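Local structure of 2-oxoglutarate dehydrogenase E3 component (Thermus thermophilus, 2YQU) at residues V87-A90 / N91-V95; F97-K101 / N102-R106; V119-E123 / T124-L128; E316-A319 / A320-M324. The protein probably catalyses the NAD+-dependent reoxidation of protein-bound dihydrolipoyl groups, working as a flavoprotein with one FAD per subunit. All coordinates share one frame; numbering follows the deposited sequence.

Contact 1: V87-A90 / N91-V95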
loop_
_atom_site.group_PDB
_atom_site.type_symbol
_atom_site.label_atom_id
_atom_site.label_comp_id
_atom_site.label_asym_id
_atom_site.label_seq_id
_atom_site.Cartn_x
_atom_site.Cartn_y
_atom_site.Cartn_z
ATOM N N VAL A 87 -8.433 -14.470 -14.802
ATOM C CA VAL A 87 -8.186 -13.062 -14.511
ATOM C C VAL A 87 -8.123 -12.282 -15.827
ATOM O O VAL A 87 -8.703 -11.206 -15.945
ATOM C CB VAL A 87 -6.873 -12.857 -13.719
ATOM C CG1 VAL A 87 -6.558 -11.376 -13.588
ATOM C CG2 VAL A 87 -6.947 -13.511 -12.342
ATOM N N VAL A 88 -7.417 -12.833 -16.813
ATOM C CA VAL A 88 -7.285 -12.188 -18.120
ATOM C C VAL A 88 -8.650 -12.066 -18.788
ATOM O O VAL A 88 -8.995 -10.994 -19.288
ATOM C CB VAL A 88 -6.302 -12.960 -19.034
ATOM C CG1 VAL A 88 -6.413 -12.498 -20.488
ATOM C CG2 VAL A 88 -4.858 -12.788 -18.526
ATOM N N GLN A 89 -9.412 -13.164 -18.788
ATOM C CA GLN A 89 -10.753 -13.208 -19.387
ATOM C C GLN A 89 -11.658 -12.125 -18.780
ATOM O O GLN A 89 -12.355 -11.435 -19.501
ATOM C CB GLN A 89 -11.372 -14.624 -19.261
ATOM C CG GLN A 89 -12.897 -14.710 -18.946
ATOM C CD GLN A 89 -13.204 -15.406 -17.603
ATOM O OE1 GLN A 89 -13.153 -14.775 -16.530
ATOM N NE2 GLN A 89 -13.514 -16.703 -17.663
ATOM N N ALA A 90 -11.610 -11.959 -17.459
ATOM C CA ALA A 90 -12.450 -10.982 -16.764
ATOM C C ALA A 90 -12.081 -9.552 -17.141
ATOM O O ALA A 90 -12.954 -8.696 -17.288
ATOM C CB ALA A 90 -12.342 -11.163 -15.247
ATOM N N ASN A 91 -10.786 -9.303 -17.304
ATOM C CA ASN A 91 -10.295 -7.977 -17.655
ATOM C C ASN A 91 -10.621 -7.601 -19.101
ATOM O O ASN A 91 -11.048 -6.470 -19.351
ATOM C CB ASN A 91 -8.786 -7.874 -17.408
ATOM C CG ASN A 91 -8.449 -7.568 -15.973
ATOM O OD1 ASN A 91 -8.294 -6.415 -15.603
ATOM N ND2 ASN A 91 -8.323 -8.601 -15.158
ATOM N N THR A 92 -10.422 -8.527 -20.043
ATOM C CA THR A 92 -10.715 -8.244 -21.460
ATOM C C THR A 92 -12.208 -8.024 -21.655
ATOM O O THR A 92 -12.606 -7.159 -22.429
ATOM C CB THR A 92 -10.231 -9.358 -22.440
ATOM O OG1 THR A 92 -10.777 -10.626 -22.070
ATOM C CG2 THR A 92 -8.731 -9.555 -22.391
ATOM N N GLN A 93 -13.025 -8.804 -20.952
ATOM C CA GLN A 93 -14.482 -8.663 -21.020
ATOM C C GLN A 93 -14.933 -7.323 -20.431
ATOM O O GLN A 93 -15.947 -6.764 -20.850
ATOM C CB GLN A 93 -15.171 -9.832 -20.314
ATOM C CG GLN A 93 -15.108 -11.127 -21.131
ATOM C CD GLN A 93 -15.379 -12.386 -20.320
ATOM O OE1 GLN A 93 -15.202 -13.500 -20.829
ATOM N NE2 GLN A 93 -15.807 -12.223 -19.069
ATOM N N GLY A 94 -14.161 -6.811 -19.471
ATOM C CA GLY A 94 -14.420 -5.514 -18.875
ATOM C C GLY A 94 -14.218 -4.385 -19.861
ATOM O O GLY A 94 -14.995 -3.435 -19.883
ATOM N N VAL A 95 -13.184 -4.491 -20.690
ATOM C CA VAL A 95 -12.930 -3.487 -21.710
ATOM C C VAL A 95 -14.045 -3.513 -22.757
ATOM O O VAL A 95 -14.499 -2.462 -23.201
ATOM C CB VAL A 95 -11.555 -3.659 -22.388
ATOM C CG1 VAL A 95 -11.316 -2.533 -23.369
ATOM C CG2 VAL A 95 -10.447 -3.681 -21.338
#

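Contact 2: F97-K101 / N102-R106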
loop_
_atom_site.group_PDB
_atom_site.type_symbol
_atom_site.label_atom_id
_atom_site.label_comp_id
_atom_site.label_asym_id
_atom_site.label_seq_id
_atom_site.Cartn_x
_atom_site.Cartn_y
_atom_site.Cartn_z
ATOM N N PHE A 97 -17.111 -4.410 -22.224
ATOM C CA PHE A 97 -18.253 -3.810 -21.538
ATOM C C PHE A 97 -18.179 -2.294 -21.641
ATOM O O PHE A 97 -19.156 -1.645 -21.995
ATOM C CB PHE A 97 -18.278 -4.255 -20.059
ATOM C CG PHE A 97 -19.479 -3.769 -19.283
ATOM C CD1 PHE A 97 -20.562 -4.604 -19.060
ATOM C CD2 PHE A 97 -19.512 -2.482 -18.756
ATOM C CE1 PHE A 97 -21.672 -4.161 -18.340
ATOM C CE2 PHE A 97 -20.622 -2.028 -18.039
ATOM C CZ PHE A 97 -21.696 -2.868 -17.829
ATOM N N LEU A 98 -17.006 -1.740 -21.353
ATOM C CA LEU A 98 -16.824 -0.295 -21.315
ATOM C C LEU A 98 -16.903 0.348 -22.697
ATOM O O LEU A 98 -17.339 1.493 -22.819
ATOM C CB LEU A 98 -15.492 0.058 -20.650
ATOM C CG LEU A 98 -15.406 -0.249 -19.154
ATOM C CD1 LEU A 98 -13.960 -0.265 -18.720
ATOM C CD2 LEU A 98 -16.208 0.757 -18.355
ATOM N N PHE A 99 -16.452 -0.367 -23.729
ATOM C CA PHE A 99 -16.581 0.115 -25.103
ATOM C C PHE A 99 -18.057 0.206 -25.466
ATOM O O PHE A 99 -18.498 1.202 -26.023
ATOM C CB PHE A 99 -15.866 -0.810 -26.092
ATOM C CG PHE A 99 -14.436 -0.412 -26.397
ATOM C CD1 PHE A 99 -13.841 -0.817 -27.583
ATOM C CD2 PHE A 99 -13.681 0.339 -25.495
ATOM C CE1 PHE A 99 -12.531 -0.474 -27.880
ATOM C CE2 PHE A 99 -12.370 0.693 -25.787
ATOM C CZ PHE A 99 -11.790 0.287 -26.975
ATOM N N LYS A 100 -18.817 -0.835 -25.146
ATOM C CA LYS A 100 -20.246 -0.847 -25.467
ATOM C C LYS A 100 -20.967 0.243 -24.674
ATOM O O LYS A 100 -21.810 0.954 -25.207
ATOM C CB LYS A 100 -20.843 -2.228 -25.177
ATOM C CG LYS A 100 -22.323 -2.389 -25.525
ATOM C CD LYS A 100 -22.766 -3.870 -25.514
ATOM C CE LYS A 100 -23.798 -4.157 -26.603
ATOM N NZ LYS A 100 -24.445 -5.500 -26.454
ATOM N N LYS A 101 -20.620 0.390 -23.398
ATOM C CA LYS A 101 -21.241 1.405 -22.553
ATOM C C LYS A 101 -21.010 2.816 -23.084
ATOM O O LYS A 101 -21.918 3.653 -23.058
ATOM C CB LYS A 101 -20.725 1.307 -21.115
ATOM C CG LYS A 101 -21.192 2.456 -20.225
ATOM C CD LYS A 101 -21.221 2.058 -18.761
ATOM C CE LYS A 101 -21.592 3.232 -17.881
ATOM N NZ LYS A 101 -20.430 4.115 -17.638
ATOM N N ASN A 102 -19.796 3.069 -23.568
ATOM C CA ASN A 102 -19.382 4.400 -24.011
ATOM C C ASN A 102 -19.652 4.661 -25.498
ATOM O O ASN A 102 -19.318 5.734 -26.006
ATOM C CB ASN A 102 -17.898 4.616 -23.707
ATOM C CG ASN A 102 -17.647 4.914 -22.234
ATOM O OD1 ASN A 102 -17.882 6.033 -21.781
ATOM N ND2 ASN A 102 -17.191 3.913 -21.483
ATOM N N GLY A 103 -20.249 3.686 -26.183
ATOM C CA GLY A 103 -20.654 3.846 -27.575
ATOM C C GLY A 103 -19.501 3.896 -28.560
ATOM O O GLY A 103 -19.574 4.559 -29.598
ATOM N N ILE A 104 -18.435 3.180 -28.230
ATOM C CA ILE A 104 -17.236 3.121 -29.051
ATOM C C ILE A 104 -17.369 1.975 -30.048
ATOM O O ILE A 104 -17.642 0.831 -29.664
ATOM C CB ILE A 104 -16.012 2.936 -28.139
ATOM C CG1 ILE A 104 -15.788 4.209 -27.317
ATOM C CG2 ILE A 104 -14.758 2.598 -28.953
ATOM C CD1 ILE A 104 -14.975 3.983 -26.065
ATOM N N ALA A 105 -17.210 2.301 -31.329
ATOM C CA ALA A 105 -17.256 1.314 -32.394
ATOM C C ALA A 105 -15.920 0.595 -32.467
ATOM O O ALA A 105 -14.867 1.209 -32.310
ATOM C CB ALA A 105 -17.556 1.980 -33.705
ATOM N N ARG A 106 -15.970 -0.710 -32.699
ATOM C CA ARG A 106 -14.768 -1.522 -32.770
ATOM C C ARG A 106 -14.691 -2.256 -34.102
ATOM O O ARG A 106 -15.685 -2.810 -34.572
ATOM C CB ARG A 106 -14.739 -2.510 -31.600
ATOM C CG ARG A 106 -13.438 -3.277 -31.475
ATOM C CD ARG A 106 -13.492 -4.649 -32.097
ATOM N NE ARG A 106 -12.170 -5.190 -32.391
ATOM C CZ ARG A 106 -11.610 -6.222 -31.769
ATOM N NH1 ARG A 106 -12.215 -6.843 -30.770
ATOM N NH2 ARG A 106 -10.414 -6.634 -32.146
#

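Contact 3: V119-E123 / T124-L128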
loop_
_atom_site.group_PDB
_atom_site.type_symbol
_atom_site.label_atom_id
_atom_site.label_comp_id
_atom_site.label_asym_id
_atom_site.label_seq_id
_atom_site.Cartn_x
_atom_site.Cartn_y
_atom_site.Cartn_z
ATOM N N VAL A 119 -7.861 5.185 -43.291
ATOM C CA VAL A 119 -7.220 3.964 -42.821
ATOM C C VAL A 119 -7.994 2.745 -43.321
ATOM O O VAL A 119 -9.211 2.666 -43.155
ATOM C CB VAL A 119 -7.181 3.933 -41.272
ATOM C CG1 VAL A 119 -6.692 2.589 -40.760
ATOM C CG2 VAL A 119 -6.306 5.050 -40.750
ATOM N N LEU A 120 -7.280 1.796 -43.917
ATOM C CA LEU A 120 -7.868 0.529 -44.344
ATOM C C LEU A 120 -7.768 -0.509 -43.231
ATOM O O LEU A 120 -6.697 -0.715 -42.667
ATOM C CB LEU A 120 -7.146 0.014 -45.590
ATOM C CG LEU A 120 -7.432 -1.424 -46.044
ATOM C CD1 LEU A 120 -8.857 -1.562 -46.562
ATOM C CD2 LEU A 120 -6.413 -1.844 -47.098
ATOM N N VAL A 121 -8.891 -1.143 -42.911
ATOM C CA VAL A 121 -8.902 -2.374 -42.130
ATOM C C VAL A 121 -8.756 -3.485 -43.155
ATOM O O VAL A 121 -9.687 -3.769 -43.909
ATOM C CB VAL A 121 -10.214 -2.557 -41.342
ATOM C CG1 VAL A 121 -10.141 -3.807 -40.458
ATOM C CG2 VAL A 121 -10.521 -1.318 -40.510
ATOM N N GLU A 122 -7.581 -4.098 -43.192
ATOM C CA GLU A 122 -7.227 -5.020 -44.268
ATOM C C GLU A 122 -8.125 -6.254 -44.336
ATOM O O GLU A 122 -8.429 -6.737 -45.424
ATOM C CB GLU A 122 -5.764 -5.441 -44.136
ATOM C CG GLU A 122 -4.790 -4.293 -44.326
ATOM C CD GLU A 122 -3.439 -4.750 -44.822
ATOM O OE1 GLU A 122 -2.994 -4.269 -45.887
ATOM O OE2 GLU A 122 -2.830 -5.598 -44.140
ATOM N N GLU A 123 -8.578 -6.741 -43.185
ATOM C CA GLU A 123 -9.354 -7.983 -43.136
ATOM C C GLU A 123 -10.804 -7.774 -43.590
ATOM O O GLU A 123 -11.335 -8.598 -44.337
ATOM C CB GLU A 123 -9.305 -8.610 -41.738
ATOM C CG GLU A 123 -8.031 -9.401 -41.460
ATOM C CD GLU A 123 -6.791 -8.527 -41.359
ATOM O OE1 GLU A 123 -5.675 -9.049 -41.561
ATOM O OE2 GLU A 123 -6.916 -7.321 -41.076
ATOM N N THR A 124 -11.438 -6.684 -43.145
ATOM C CA THR A 124 -12.826 -6.380 -43.528
ATOM C C THR A 124 -12.921 -5.583 -44.834
ATOM O O THR A 124 -14.010 -5.438 -45.401
ATOM C CB THR A 124 -13.587 -5.627 -42.387
ATOM O OG1 THR A 124 -13.027 -4.321 -42.174
ATOM C CG2 THR A 124 -13.423 -6.326 -41.043
ATOM N N GLY A 125 -11.786 -5.086 -45.319
ATOM C CA GLY A 125 -11.749 -4.197 -46.473
ATOM C C GLY A 125 -12.314 -2.799 -46.242
ATOM O O GLY A 125 -12.380 -2.004 -47.176
ATOM N N GLU A 126 -12.714 -2.489 -45.009
ATOM C CA GLU A 126 -13.326 -1.197 -44.702
ATOM C C GLU A 126 -12.317 -0.076 -44.839
ATOM O O GLU A 126 -11.167 -0.215 -44.420
ATOM C CB GLU A 126 -13.842 -1.159 -43.264
ATOM C CG GLU A 126 -15.108 -1.936 -42.994
ATOM C CD GLU A 126 -15.468 -1.895 -41.525
ATOM O OE1 GLU A 126 -16.458 -1.212 -41.174
ATOM O OE2 GLU A 126 -14.745 -2.530 -40.731
ATOM N N GLU A 127 -12.756 1.036 -45.414
ATOM C CA GLU A 127 -11.985 2.268 -45.406
ATOM C C GLU A 127 -12.648 3.218 -44.422
ATOM O O GLU A 127 -13.837 3.526 -44.554
ATOM C CB GLU A 127 -11.935 2.871 -46.803
ATOM C CG GLU A 127 -11.181 1.992 -47.790
ATOM C CD GLU A 127 -10.959 2.663 -49.132
ATOM O OE1 GLU A 127 -11.563 3.726 -49.383
ATOM O OE2 GLU A 127 -10.177 2.123 -49.934
ATOM N N LEU A 128 -11.883 3.650 -43.421
ATOM C CA LEU A 128 -12.388 4.476 -42.337
ATOM C C LEU A 128 -11.762 5.861 -42.394
ATOM O O LEU A 128 -10.560 5.994 -42.572
ATOM C CB LEU A 128 -12.053 3.830 -40.989
ATOM C CG LEU A 128 -12.436 2.358 -40.795
ATOM C CD1 LEU A 128 -12.094 1.904 -39.381
ATOM C CD2 LEU A 128 -13.906 2.117 -41.087
#

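Contact 4: E316-A319 / A320-M324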
loop_
_atom_site.group_PDB
_atom_site.type_symbol
_atom_site.label_atom_id
_atom_site.label_comp_id
_atom_site.label_asym_id
_atom_site.label_seq_id
_atom_site.Cartn_x
_atom_site.Cartn_y
_atom_site.Cartn_z
ATOM N N GLU A 316 -0.991 9.170 -21.456
ATOM C CA GLU A 316 -0.715 9.841 -22.721
ATOM C C GLU A 316 -1.963 9.826 -23.596
ATOM O O GLU A 316 -2.239 10.792 -24.297
ATOM C CB GLU A 316 0.473 9.194 -23.439
ATOM C CG GLU A 316 1.812 9.672 -22.915
ATOM C CD GLU A 316 3.006 9.024 -23.572
ATOM O OE1 GLU A 316 2.857 7.960 -24.199
ATOM O OE2 GLU A 316 4.115 9.579 -23.435
ATOM N N GLY A 317 -2.719 8.736 -23.532
ATOM C CA GLY A 317 -3.989 8.625 -24.228
ATOM C C GLY A 317 -4.969 9.694 -23.757
ATOM O O GLY A 317 -5.606 10.359 -24.579
ATOM N N ILE A 318 -5.057 9.879 -22.442
ATOM C CA ILE A 318 -5.930 10.895 -21.851
ATOM C C ILE A 318 -5.518 12.290 -22.328
ATOM O O ILE A 318 -6.370 13.087 -22.762
ATOM C CB ILE A 318 -5.886 10.831 -20.294
ATOM C CG1 ILE A 318 -6.470 9.509 -19.770
ATOM C CG2 ILE A 318 -6.619 12.033 -19.680
ATOM C CD1 ILE A 318 -7.899 9.284 -20.062
ATOM N N ALA A 319 -4.221 12.586 -22.244
ATOM C CA ALA A 319 -3.690 13.906 -22.603
ATOM C C ALA A 319 -3.865 14.198 -24.089
ATOM O O ALA A 319 -4.130 15.338 -24.470
ATOM C CB ALA A 319 -2.214 14.009 -22.225
ATOM N N ALA A 320 -3.717 13.170 -24.918
ATOM C CA ALA A 320 -3.834 13.320 -26.365
ATOM C C ALA A 320 -5.251 13.719 -26.759
ATOM O O ALA A 320 -5.444 14.675 -27.509
ATOM C CB ALA A 320 -3.450 12.028 -27.069
ATOM N N VAL A 321 -6.238 13.000 -26.234
ATOM C CA VAL A 321 -7.635 13.243 -26.615
ATOM C C VAL A 321 -8.170 14.522 -25.979
ATOM O O VAL A 321 -8.994 15.215 -26.562
ATOM C CB VAL A 321 -8.565 12.027 -26.338
ATOM C CG1 VAL A 321 -8.070 10.796 -27.097
ATOM C CG2 VAL A 321 -8.708 11.732 -24.859
ATOM N N GLU A 322 -7.688 14.845 -24.787
ATOM C CA GLU A 322 -8.018 16.122 -24.166
ATOM C C GLU A 322 -7.436 17.296 -24.966
ATOM O O GLU A 322 -8.041 18.359 -25.025
ATOM C CB GLU A 322 -7.545 16.134 -22.711
ATOM C CG GLU A 322 -8.457 15.315 -21.814
ATOM C CD GLU A 322 -8.101 15.381 -20.340
ATOM O OE1 GLU A 322 -8.898 14.853 -19.534
ATOM O OE2 GLU A 322 -7.036 15.946 -19.983
ATOM N N HIS A 323 -6.283 17.094 -25.601
ATOM C CA HIS A 323 -5.695 18.128 -26.458
ATOM C C HIS A 323 -6.495 18.281 -27.749
ATOM O O HIS A 323 -6.714 19.394 -28.213
ATOM C CB HIS A 323 -4.245 17.813 -26.803
ATOM C CG HIS A 323 -3.563 18.900 -27.572
ATOM N ND1 HIS A 323 -3.151 18.744 -28.877
ATOM C CD2 HIS A 323 -3.255 20.172 -27.230
ATOM C CE1 HIS A 323 -2.589 19.865 -29.297
ATOM N NE2 HIS A 323 -2.636 20.746 -28.314
ATOM N N MET A 324 -6.924 17.161 -28.314
ATOM C CA MET A 324 -7.765 17.169 -29.512
ATOM C C MET A 324 -8.996 18.060 -29.309
ATOM O O MET A 324 -9.316 18.886 -30.155
ATOM C CB MET A 324 -8.236 15.749 -29.856
ATOM C CG MET A 324 -7.162 14.837 -30.386
ATOM S SD MET A 324 -7.725 13.140 -30.420
ATOM C CE MET A 324 -6.170 12.266 -30.512
#

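Contact 1: V87-A90 / N91-V95
From Val-87 to Gly-94 the backbone runs in regular alpha-helical turns: Thr-92 N bonds to Val-88 O at 2.9 Å and Gln-93 N to Gln-89 O at 3.1 Å, while the bond from Gly-94 N to Ala-90 O is weak. At the carbonyl of Val-87 the side chain of Asn-91 joins in. Its CG lies anti to its own carbonyl carbon (chi1 -83°), folding the amide back along the helix until ND2 sits 2.7 Å from Val-87 O in an almost straight bond (174° at the hydrogen). The backbone N of Asn-91 grips the same oxygen at 3.1 Å from the other face of the carbonyl plane. This is the long helix 77-102 of the FAD-binding region, and both Val-87 and Asn-91 lie against Ile-46 of helix 45-63. A leucine in place of Asn-91 would probably leave Val-87 O with the backbone donor alone, since it has no N-H to offer from the other face. The next residue, Thr-92, holds OG1 3.1 Å from Gln-89 O and turns CG2 to Val-88 O, the small branched residue fitting beside Leu-41. Ala-90, with only a methyl, packs on Arg-377 of the second subunit, which Val-87 also touches.

Contact 2: F97-K101 / N102-R106
The ring of Phe-99 carries Ile-104 CG2 over one face in a CH-pi contact, 3.9 Å from the centroid and 13° off the ring normal. With chi1 at -69°, Ile-104 sets CG1 anti to its carbonyl carbon and CG2 anti to its backbone N, over the ring. Ile-104 CD1 lies 3.9 Å from Phe-99 CD2, and Arg-106 CB stands at the edge, near the ring plane. Phe-99 and Ile-104 meet because the chain reverses in a Schellman motif at the end of helix 77-102. Ile-104 N bonds back to Phe-99 O at 3.0 Å, and Gly-103 N to Lys-100 O at 3.3 Å; Gly-103 has a phi of 71°, easily adopted without a side chain. The apolar pair, usual in this motif, also packs on Val-29 of strand 27-31. Asn-102 suits the last turn because its amide can serve the backbone: ND2 bonds to Leu-98 O at 2.8 Å, while Asn-102 N approaches that oxygen from the opposite face at 3.0 Å. Lys-101 NZ makes a salt bridge with OXT of Leu-455 of the second subunit. Thus the carbonyls of Leu-98, Phe-99 and Lys-100 find donors although the helix stops, and apolar side chains seal the buried side.

Contact 3: V119-E123 / T124-L128
Val-121 holds CG1 anti to its backbone N (chi1 -176°), which aims that methyl at the turn, 3.4 Å from Thr-124 OG1, and leaves CG2 facing back along the strand to Leu-128 CD1, 3.8 Å away. Thr-124 completes the meeting by placing OG1 between its backbone N and carbonyl carbon (chi1 66°). The pieces belong to a beta hairpin, strands 118-121 and 127-130, within a three-stranded antiparallel sheet. Val-119 and Leu-128 form a hydrogen-bonded pair, with both N-to-O distances 2.9 Å, whereas Leu-120 and Glu-127 are a non-hydrogen-bonded pair. The last firm rung runs from Val-121 N to Glu-126 O; Gly-125 N makes only a weak bond to Val-121 O. Gly-125, with a phi of 70°, turns the chain back after three residues of right-handed helical conformation, a task eased by having no CB. The faces differ in character. Val-119 and Leu-128 lie buried on Leu-5 of strand 2-7, as befits beta-branched and aliphatic residues, while Leu-120 and Glu-127 occupy the more exposed face, where Leu-120 CD1 comes 3.4 Å from Glu-126 O. At the loop, Glu-123 OE2 is bonded to Thr-110 N. Glu-126 OE2 also has His-107 ND1 as a partner, and it receives the Thr-124 OG1 hydroxyl at 2.9 Å through its anti lone pair.

Contact 4: E316-A319 / A320-M324
Ile-318 lays its CG2 methyl over the carboxylate of Glu-322, one turn later in the helix: CG2 is 3.6 Å from Glu-322 OE1, and CD and OE2 are only slightly farther, as expected for a methyl resting on the flat group. The two side chains lie side by side, pointing the same way. Glu-322 has CG anti to its carbonyl carbon (chi1 -76°) and is extended beyond it, so that CG passes 3.2 Å from Ile-318 O before the acid end reaches Arg-19. There OE1 forms a salt bridge with Arg-19 NE of helix 11-22. A glutamate suits the place by offering aliphatic length to the helix and charge at its tip; with an alanine here, Arg-19 would probably lose its carboxylate partner and the Ile-318 methyl its cover.

Beneath these side chains the backbone is plain alpha-helix, with Glu-322 N bonded to Ile-318 O at 3.0 Å. Val-321 brings CG2 to 3.4 Å from both Gly-317 O and Ile-318 O. Small residues keep the buried sides slim: Ala-320 packs on Tyr-298 of strand 297-299, and Ala-319 on Val-331. The helix packs against the parallel sheet of the FAD-binding, Rossmann-type domain; buried Glu-316, its side chain about 7 Å from the FAD, pairs with Lys-312 and Arg-305 and bonds to Tyr-333 OH. Helix 310-326 rests its Val-321 and Ile-318 side on helix 11-22, its Met-324 and Ala-320 side on strands 2-7 and 297-299, and touches Ile-453 of the second subunit through Ile-318.

Overall arrangement
All four contacts are local, made between residues about a turn apart on a helix or round a single chain reversal; they follow in series, and none nests in or crosses another. Contact 1, midway along helix 77-102, closes no loop; contact 2, its centre about 14 Å away, closes the turn into strand 105-108, an outer strand of the parallel sheet. Contact 3 then closes the hairpin against that sheet, its nearest atoms about 6 Å from contact 2. Contact 4, likewise closing no loop, sits on helix 310-326 next to strand 297-299 at the sheet's other edge. Contacts 2 and 4 meet Ile-453 of the second subunit; contact 1 also touches it, at Gly-374 and Arg-377.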